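Local coordinates for protein quinone oxidoreductase 1 (Escherichia coli, PDB 1QOR) that catalyses the NADPH-dependent reduction of quinones to semiquinones and works as a homodimer of the zinc-containing alcohol dehydrogenase family, at residues H8-P13 with Y52-L57; A27-Q32 with N100-K105; Q32-A37 with I68-G73. All blocks are in the same frame, centred on the assembly; numbering follows the deposited sequence.

Contact 1 of 3, residues H8-P13 with Y52-L57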
loop_
_atom_site.group_PDB
_atom_site.type_symbol
_atom_site.label_atom_id
_atom_site.label_comp_id
_atom_site.label_asym_id
_atom_site.label_seq_id
_atom_site.Cartn_x
_atom_site.Cartn_y
_atom_site.Cartn_z
ATOM N N HIS A 8 34.513 6.632 8.955
ATOM C CA HIS A 8 34.456 6.942 10.383
ATOM C C HIS A 8 33.401 8.002 10.697
ATOM O O HIS A 8 33.134 8.283 11.874
ATOM C CB HIS A 8 35.843 7.451 10.856
ATOM C CG HIS A 8 36.927 6.408 10.821
ATOM N ND1 HIS A 8 37.862 6.269 11.828
ATOM C CD2 HIS A 8 37.222 5.451 9.904
ATOM C CE1 HIS A 8 38.688 5.276 11.532
ATOM N NE2 HIS A 8 38.321 4.763 10.370
ATOM N N LYS A 9 32.813 8.588 9.655
ATOM C CA LYS A 9 31.804 9.626 9.828
ATOM C C LYS A 9 30.950 9.675 8.579
ATOM O O LYS A 9 31.420 9.291 7.502
ATOM C CB LYS A 9 32.468 10.998 9.998
ATOM C CG LYS A 9 33.443 11.332 8.871
ATOM C CD LYS A 9 34.034 12.715 8.978
ATOM C CE LYS A 9 32.920 13.743 9.006
ATOM N NZ LYS A 9 33.392 15.142 8.635
ATOM N N HIS A 10 29.724 10.163 8.703
ATOM C CA HIS A 10 28.864 10.290 7.550
ATOM C C HIS A 10 29.182 11.496 6.693
ATOM O O HIS A 10 29.630 12.526 7.192
ATOM C CB HIS A 10 27.417 10.304 7.966
ATOM C CG HIS A 10 26.928 8.951 8.334
ATOM N ND1 HIS A 10 26.348 8.671 9.550
ATOM C CD2 HIS A 10 27.048 7.767 7.693
ATOM C CE1 HIS A 10 26.142 7.370 9.650
ATOM N NE2 HIS A 10 26.557 6.798 8.534
ATOM N N GLY A 11 29.028 11.352 5.387
ATOM C CA GLY A 11 29.302 12.484 4.540
ATOM C C GLY A 11 29.300 12.132 3.087
ATOM O O GLY A 11 28.671 11.162 2.709
ATOM N N GLY A 12 30.006 12.936 2.295
ATOM C CA GLY A 12 30.082 12.737 0.874
ATOM C C GLY A 12 31.084 11.649 0.582
ATOM O O GLY A 12 31.732 11.145 1.509
ATOM N N PRO A 13 31.292 11.314 -0.707
ATOM C CA PRO A 13 32.229 10.278 -1.164
ATOM C C PRO A 13 33.638 10.396 -0.539
ATOM O O PRO A 13 34.322 9.393 -0.279
ATOM C CB PRO A 13 32.250 10.504 -2.673
ATOM C CG PRO A 13 30.809 11.028 -2.975
ATOM C CD PRO A 13 30.652 12.012 -1.847
ATOM N N TYR A 52 20.757 5.863 5.997
ATOM C CA TYR A 52 20.592 4.553 6.653
ATOM C C TYR A 52 21.865 4.423 7.526
ATOM O O TYR A 52 22.932 4.003 7.042
ATOM C CB TYR A 52 20.601 3.386 5.669
ATOM C CG TYR A 52 19.399 3.178 4.764
ATOM C CD1 TYR A 52 18.327 4.098 4.712
ATOM C CD2 TYR A 52 19.356 2.063 3.903
ATOM C CE1 TYR A 52 17.252 3.899 3.806
ATOM C CE2 TYR A 52 18.311 1.862 3.025
ATOM C CZ TYR A 52 17.262 2.774 2.969
ATOM O OH TYR A 52 16.229 2.562 2.070
ATOM N N PRO A 53 21.773 4.750 8.825
ATOM C CA PRO A 53 22.941 4.664 9.725
ATOM C C PRO A 53 23.359 3.209 9.964
ATOM O O PRO A 53 22.515 2.328 10.101
ATOM C CB PRO A 53 22.413 5.323 10.987
ATOM C CG PRO A 53 21.036 4.767 11.034
ATOM C CD PRO A 53 20.539 4.961 9.604
ATOM N N PRO A 54 24.666 2.927 9.958
ATOM C CA PRO A 54 25.131 1.552 10.176
ATOM C C PRO A 54 25.031 1.159 11.627
ATOM O O PRO A 54 24.672 1.976 12.468
ATOM C CB PRO A 54 26.589 1.601 9.724
ATOM C CG PRO A 54 26.988 2.991 10.000
ATOM C CD PRO A 54 25.782 3.819 9.610
ATOM N N PRO A 55 25.288 -0.124 11.935
ATOM C CA PRO A 55 25.224 -0.598 13.326
ATOM C C PRO A 55 26.146 0.292 14.182
ATOM O O PRO A 55 25.789 0.672 15.304
ATOM C CB PRO A 55 25.741 -2.023 13.208
ATOM C CG PRO A 55 25.199 -2.450 11.860
ATOM C CD PRO A 55 25.514 -1.247 11.001
ATOM N N SER A 56 27.297 0.674 13.623
ATOM C CA SER A 56 28.218 1.553 14.314
ATOM C C SER A 56 29.327 2.084 13.395
ATOM O O SER A 56 29.564 1.553 12.296
ATOM C CB SER A 56 28.843 0.810 15.489
ATOM O OG SER A 56 29.581 -0.292 14.996
ATOM N N LEU A 57 30.021 3.114 13.876
ATOM C CA LEU A 57 31.121 3.739 13.170
ATOM C C LEU A 57 32.392 3.477 13.990
ATOM O O LEU A 57 32.338 3.458 15.212
ATOM C CB LEU A 57 30.856 5.243 13.019
ATOM C CG LEU A 57 29.665 5.650 12.128
ATOM C CD1 LEU A 57 29.384 7.155 12.146
ATOM C CD2 LEU A 57 29.953 5.216 10.723
#

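Contact 2 of 3, residues A27-Q32 with N100-K105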
loop_
_atom_site.group_PDB
_atom_site.type_symbol
_atom_site.label_atom_id
_atom_site.label_comp_id
_atom_site.label_asym_id
_atom_site.label_seq_id
_atom_site.Cartn_x
_atom_site.Cartn_y
_atom_site.Cartn_z
ATOM N N ALA A 27 33.185 -17.638 11.428
ATOM C CA ALA A 27 32.480 -18.189 12.553
ATOM C C ALA A 27 32.086 -19.579 12.061
ATOM O O ALA A 27 32.240 -19.889 10.882
ATOM C CB ALA A 27 31.258 -17.372 12.844
ATOM N N GLU A 28 31.535 -20.404 12.941
ATOM C CA GLU A 28 31.150 -21.772 12.585
ATOM C C GLU A 28 30.181 -21.881 11.408
ATOM O O GLU A 28 30.196 -22.887 10.694
ATOM C CB GLU A 28 30.544 -22.485 13.798
ATOM N N ASN A 29 29.327 -20.872 11.238
ATOM C CA ASN A 29 28.333 -20.852 10.163
ATOM C C ASN A 29 28.675 -19.905 8.982
ATOM O O ASN A 29 27.817 -19.595 8.158
ATOM C CB ASN A 29 26.952 -20.499 10.753
ATOM C CG ASN A 29 26.915 -19.094 11.412
ATOM O OD1 ASN A 29 27.957 -18.482 11.696
ATOM N ND2 ASN A 29 25.709 -18.590 11.656
ATOM N N GLU A 30 29.929 -19.487 8.891
ATOM C CA GLU A 30 30.389 -18.581 7.854
ATOM C C GLU A 30 31.422 -19.207 6.913
ATOM O O GLU A 30 31.954 -20.278 7.172
ATOM C CB GLU A 30 31.050 -17.355 8.501
ATOM C CG GLU A 30 30.167 -16.575 9.468
ATOM C CD GLU A 30 30.818 -15.283 9.982
ATOM O OE1 GLU A 30 32.060 -15.229 10.123
ATOM O OE2 GLU A 30 30.075 -14.315 10.258
ATOM N N ILE A 31 31.709 -18.515 5.818
ATOM C CA ILE A 31 32.731 -18.935 4.859
ATOM C C ILE A 31 33.524 -17.640 4.663
ATOM O O ILE A 31 33.010 -16.547 4.952
ATOM C CB ILE A 31 32.134 -19.361 3.483
ATOM C CG1 ILE A 31 31.328 -18.203 2.851
ATOM C CG2 ILE A 31 31.321 -20.619 3.647
ATOM C CD1 ILE A 31 30.725 -18.458 1.468
ATOM N N GLN A 32 34.782 -17.757 4.259
ATOM C CA GLN A 32 35.609 -16.595 4.005
ATOM C C GLN A 32 35.816 -16.569 2.504
ATOM O O GLN A 32 36.189 -17.596 1.914
ATOM C CB GLN A 32 36.944 -16.757 4.678
ATOM C CG GLN A 32 37.940 -15.720 4.259
ATOM C CD GLN A 32 39.081 -15.672 5.236
ATOM O OE1 GLN A 32 38.888 -15.307 6.412
ATOM N NE2 GLN A 32 40.275 -16.073 4.785
ATOM N N ASN A 100 34.029 -12.183 5.415
ATOM C CA ASN A 100 33.416 -13.407 5.942
ATOM C C ASN A 100 31.905 -13.230 5.775
ATOM O O ASN A 100 31.392 -12.136 5.977
ATOM C CB ASN A 100 33.809 -13.677 7.411
ATOM C CG ASN A 100 35.292 -13.934 7.579
ATOM O OD1 ASN A 100 35.896 -14.684 6.827
ATOM N ND2 ASN A 100 35.887 -13.297 8.560
ATOM N N ILE A 101 31.203 -14.293 5.392
ATOM C CA ILE A 101 29.783 -14.208 5.130
ATOM C C ILE A 101 29.051 -15.437 5.663
ATOM O O ILE A 101 29.574 -16.551 5.595
ATOM C CB ILE A 101 29.511 -14.151 3.540
ATOM C CG1 ILE A 101 30.231 -12.985 2.890
ATOM C CG2 ILE A 101 28.011 -14.052 3.226
ATOM C CD1 ILE A 101 31.519 -13.396 2.241
ATOM N N ILE A 102 27.836 -15.229 6.173
ATOM C CA ILE A 102 27.002 -16.336 6.638
ATOM C C ILE A 102 26.774 -17.155 5.366
ATOM O O ILE A 102 26.289 -16.632 4.366
ATOM C CB ILE A 102 25.622 -15.851 7.206
ATOM C CG1 ILE A 102 25.753 -15.421 8.669
ATOM C CG2 ILE A 102 24.593 -16.962 7.170
ATOM C CD1 ILE A 102 26.806 -14.356 8.918
ATOM N N ALA A 103 27.135 -18.429 5.428
ATOM C CA ALA A 103 27.033 -19.348 4.318
ATOM C C ALA A 103 25.649 -19.543 3.684
ATOM O O ALA A 103 25.562 -19.969 2.530
ATOM C CB ALA A 103 27.654 -20.685 4.700
ATOM N N ASP A 104 24.567 -19.305 4.414
ATOM C CA ASP A 104 23.230 -19.466 3.828
ATOM C C ASP A 104 22.900 -18.366 2.868
ATOM O O ASP A 104 21.921 -18.461 2.150
ATOM C CB ASP A 104 22.143 -19.410 4.879
ATOM C CG ASP A 104 22.056 -20.646 5.677
ATOM O OD1 ASP A 104 22.572 -21.699 5.234
ATOM O OD2 ASP A 104 21.462 -20.554 6.766
ATOM N N LYS A 105 23.638 -17.273 2.972
ATOM C CA LYS A 105 23.447 -16.113 2.142
ATOM C C LYS A 105 24.250 -16.174 0.840
ATOM O O LYS A 105 24.150 -15.260 0.032
ATOM C CB LYS A 105 23.880 -14.857 2.910
ATOM C CG LYS A 105 23.224 -14.644 4.264
ATOM C CD LYS A 105 21.751 -14.385 4.138
HETATM O O HOH W 1 25.008 -20.507 7.591
#

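Contact 3 of 3, residues Q32-A37 with I68-G73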
loop_
_atom_site.group_PDB
_atom_site.type_symbol
_atom_site.label_atom_id
_atom_site.label_comp_id
_atom_site.label_asym_id
_atom_site.label_seq_id
_atom_site.Cartn_x
_atom_site.Cartn_y
_atom_site.Cartn_z
ATOM N N GLN A 32 34.782 -17.757 4.259
ATOM C CA GLN A 32 35.609 -16.595 4.005
ATOM C C GLN A 32 35.816 -16.569 2.504
ATOM O O GLN A 32 36.189 -17.596 1.914
ATOM C CB GLN A 32 36.944 -16.757 4.678
ATOM C CG GLN A 32 37.940 -15.720 4.259
ATOM C CD GLN A 32 39.081 -15.672 5.236
ATOM O OE1 GLN A 32 38.888 -15.307 6.412
ATOM N NE2 GLN A 32 40.275 -16.073 4.785
ATOM N N VAL A 33 35.658 -15.399 1.894
ATOM C CA VAL A 33 35.782 -15.288 0.441
ATOM C C VAL A 33 36.798 -14.270 -0.002
ATOM O O VAL A 33 36.878 -13.180 0.555
ATOM C CB VAL A 33 34.400 -14.924 -0.186
ATOM C CG1 VAL A 33 34.506 -14.615 -1.667
ATOM C CG2 VAL A 33 33.398 -16.042 0.081
ATOM N N GLU A 34 37.650 -14.664 -0.931
ATOM C CA GLU A 34 38.616 -13.725 -1.465
ATOM C C GLU A 34 37.821 -13.114 -2.621
ATOM O O GLU A 34 37.498 -13.825 -3.604
ATOM C CB GLU A 34 39.821 -14.441 -2.042
ATOM C CG GLU A 34 40.745 -15.127 -1.069
ATOM C CD GLU A 34 41.791 -15.933 -1.837
ATOM O OE1 GLU A 34 42.594 -15.322 -2.605
ATOM O OE2 GLU A 34 41.748 -17.188 -1.741
ATOM N N ASN A 35 37.491 -11.828 -2.505
ATOM C CA ASN A 35 36.682 -11.149 -3.504
ATOM C C ASN A 35 37.443 -10.861 -4.789
ATOM O O ASN A 35 38.576 -10.416 -4.743
ATOM C CB ASN A 35 36.069 -9.880 -2.908
ATOM C CG ASN A 35 34.989 -10.178 -1.830
ATOM O OD1 ASN A 35 34.740 -9.345 -0.960
ATOM N ND2 ASN A 35 34.358 -11.341 -1.894
ATOM N N LYS A 36 36.810 -11.162 -5.925
ATOM C CA LYS A 36 37.382 -10.958 -7.281
ATOM C C LYS A 36 36.699 -9.786 -7.960
ATOM O O LYS A 36 37.309 -9.079 -8.768
ATOM C CB LYS A 36 37.148 -12.194 -8.144
ATOM C CG LYS A 36 37.727 -13.473 -7.559
ATOM C CD LYS A 36 39.203 -13.294 -7.511
ATOM C CE LYS A 36 39.889 -14.454 -6.884
ATOM N NZ LYS A 36 41.352 -14.109 -6.838
ATOM N N ALA A 37 35.410 -9.622 -7.662
ATOM C CA ALA A 37 34.619 -8.519 -8.205
ATOM C C ALA A 37 33.621 -8.094 -7.108
ATOM O O ALA A 37 33.041 -8.944 -6.437
ATOM C CB ALA A 37 33.899 -8.948 -9.497
ATOM N N ILE A 68 36.182 -16.492 -4.626
ATOM C CA ILE A 68 36.489 -17.877 -4.264
ATOM C C ILE A 68 36.554 -18.090 -2.771
ATOM O O ILE A 68 37.166 -17.315 -2.035
ATOM C CB ILE A 68 37.806 -18.385 -4.932
ATOM C CG1 ILE A 68 37.636 -18.436 -6.449
ATOM C CG2 ILE A 68 38.094 -19.832 -4.530
ATOM C CD1 ILE A 68 38.452 -17.410 -7.120
ATOM N N VAL A 69 35.892 -19.137 -2.319
ATOM C CA VAL A 69 35.884 -19.442 -0.909
ATOM C C VAL A 69 37.277 -19.894 -0.464
ATOM O O VAL A 69 37.804 -20.897 -0.959
ATOM C CB VAL A 69 34.860 -20.510 -0.630
ATOM C CG1 VAL A 69 34.933 -20.968 0.802
ATOM C CG2 VAL A 69 33.505 -19.960 -0.922
ATOM N N SER A 70 37.921 -19.112 0.392
ATOM C CA SER A 70 39.243 -19.496 0.889
ATOM C C SER A 70 39.147 -20.381 2.136
ATOM O O SER A 70 39.897 -21.306 2.270
ATOM C CB SER A 70 40.104 -18.272 1.153
ATOM O OG SER A 70 39.444 -17.461 2.097
ATOM N N LYS A 71 38.201 -20.130 3.023
ATOM C CA LYS A 71 38.064 -20.967 4.217
ATOM C C LYS A 71 36.601 -21.204 4.525
ATOM O O LYS A 71 35.756 -20.405 4.133
ATOM C CB LYS A 71 38.692 -20.291 5.444
ATOM C CG LYS A 71 40.137 -19.844 5.284
ATOM C CD LYS A 71 40.597 -19.265 6.585
ATOM C CE LYS A 71 41.978 -18.702 6.467
ATOM N NZ LYS A 71 42.284 -17.989 7.741
ATOM N N VAL A 72 36.318 -22.212 5.339
ATOM C CA VAL A 72 34.945 -22.551 5.700
ATOM C C VAL A 72 34.798 -22.841 7.196
ATOM O O VAL A 72 35.621 -23.546 7.772
ATOM C CB VAL A 72 34.459 -23.797 4.901
ATOM C CG1 VAL A 72 33.110 -24.229 5.386
ATOM C CG2 VAL A 72 34.369 -23.493 3.427
ATOM N N GLY A 73 33.747 -22.302 7.804
ATOM C CA GLY A 73 33.469 -22.506 9.213
ATOM C C GLY A 73 33.138 -23.961 9.480
ATOM O O GLY A 73 32.715 -24.704 8.573
#

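Contact 1 of 3, residues H8-P13 with Y52-L57
H8 and L57 bring two irregular loops together, their CA atoms 5.4 Å apart; from there the backbones spread, reaching 8.5 Å between the CA atoms of H10 and P53. Neither segment is helix or strand, and the contact rests on van der Waals packing. H10 carries much of it. Its CG stands beside the backbone N (chi1 -76°), which lays the imidazole against the prolines. There the ring edge meets P54 in plane, NE2 lying 3.3 Å from P54 CD and CE1 3.6 Å from the same carbon. CE1 also comes 4.2 Å from P53 CA. L57 arrives at a slant, its CD1 methyl 4.1 Å from H10 CE1. The same methyl rests against the backbone of 8-13, 3.9 Å from H8 O and close to K9 CA. F7 backs the group, touching both H10 and L57, while H8 turns its imidazole elsewhere, to a hydrogen bond with E6. G11 O is held by R48 of helix 42-49. This is surface packing of a proline-rich loop, between helix 42-49 and strand 65-72 of the GroES-like domain, against the connection between strands 3-6 and 17-20.

Contact 2 of 3, residues A27-Q32 with N100-K105
I31 and I101 form a hydrogen-bonded antiparallel pair, flanked by the non-hydrogen-bonded pairs E30-I102 and Q32-N100, with the two short strands at 151° to each other. I31 N donates to I101 O and I101 N to I31 O, each bond 2.9 Å long. Just past the strands A103 N reaches N29 O at 3.0 Å, in the carbonyl plane, and a water gives N29 O a second donor.

I31 and I101 share one side of the sheet. I31 CG2 meets the A103 methyl at 3.8 Å, beside V76. On the other side N100 lies across Q32, its OD1 3.2 Å from Q32 CB, while its ND2 is bound to A24 O.

E30 closes the type I turn A27-E30. With CG anti to its carbonyl carbon (chi1 -57°), the extended chain carries the carboxylate back to A27. OE1 accepts A27 N at 3.0 Å, met from above the carboxylate plane, 41° out of it, while E30 N donates to A27 O. OE1 also borders N100 CB, and OE2 lies 3.5 Å from the CD1 methyl of I102. With an alanine in place of E30, A27 N would probably be left without its side-chain acceptor, and a gap would open beside N100 CB and I102 CD1.

Because main-chain bonds carry the strand pairing, polar side chains can serve the surroundings instead: E30 holds the turn through A27 N, and N100 the neighbouring loop through A24 O.

Contact 3 of 3, residues Q32-A37 with I68-G73
A classic beta bulge interrupts the antiparallel pairing of strands 30-35 and 65-72, with S70 and K71 both set opposite Q32 and the strands at 147°. S70 has the helical psi of the bulge's first residue (-37°), which turns two successive N-H groups toward one carbonyl. Q32 O thus gathers three donors: S70 N at 2.8 Å, and more weakly K71 N at 3.4 Å and S70 OG at 3.3 Å. In return Q32 N gives K71 O a nearly straight bond of 2.8 Å. Regular pairing resumes beyond the bulge, where E34 N donates to I68 O at 2.9 Å and I68 N to E34 O at 3.1 Å; V33 and V69 between them form a non-hydrogen-bonded pair.

The valines meet obliquely, CG2 to CG2 at 4.0 Å, and both lean on V85 of strand 84-87. On the other side of the sheet K71 lies alongside Q32, the two chains pointing the same way, and its NZ goes on to a salt bridge with D25. E34 extends over S70, bringing OE2 against S70 CB. K36 bends at its second torsion (chi2 -64°), which lays its aliphatic part across the end of I68; K36 CE and I68 CD1 are 3.3 Å apart, tighter than ordinary van der Waals contact. F115 of helix 115-135 touches both K36 and I68.

At K36 the chain turns a corner, and K36 and A37 both face A66 in a second classic bulge. The two bulges, one on strand 65-72 opposite Q32 and the other at this corner, are consistent with neighbouring strands bending round as the sheet of the GroES-like domain curls.

Contacts 2 and 3 share Q32 and strand 30-35, which pairs on one side with strand 98-102 and on the other with strand 65-72; their centres are about 10 Å apart. They also touch directly: E30 O probably accepts a hydrogen bond from G73 N, and I101 packs on V33. Contact 1 stands apart at the surface, its centre about 24 Å from that of contact 2 and about 26 Å from that of contact 3. Along the chain the segments run 8-13, 27-32, 32-37, 52-57, 68-73 and 100-105, so contact 1 alternates with the others. Contacts 2 and 3 thus build one sheet of the GroES-like domain around strand 30-35, while contact 1 joins two surface loops.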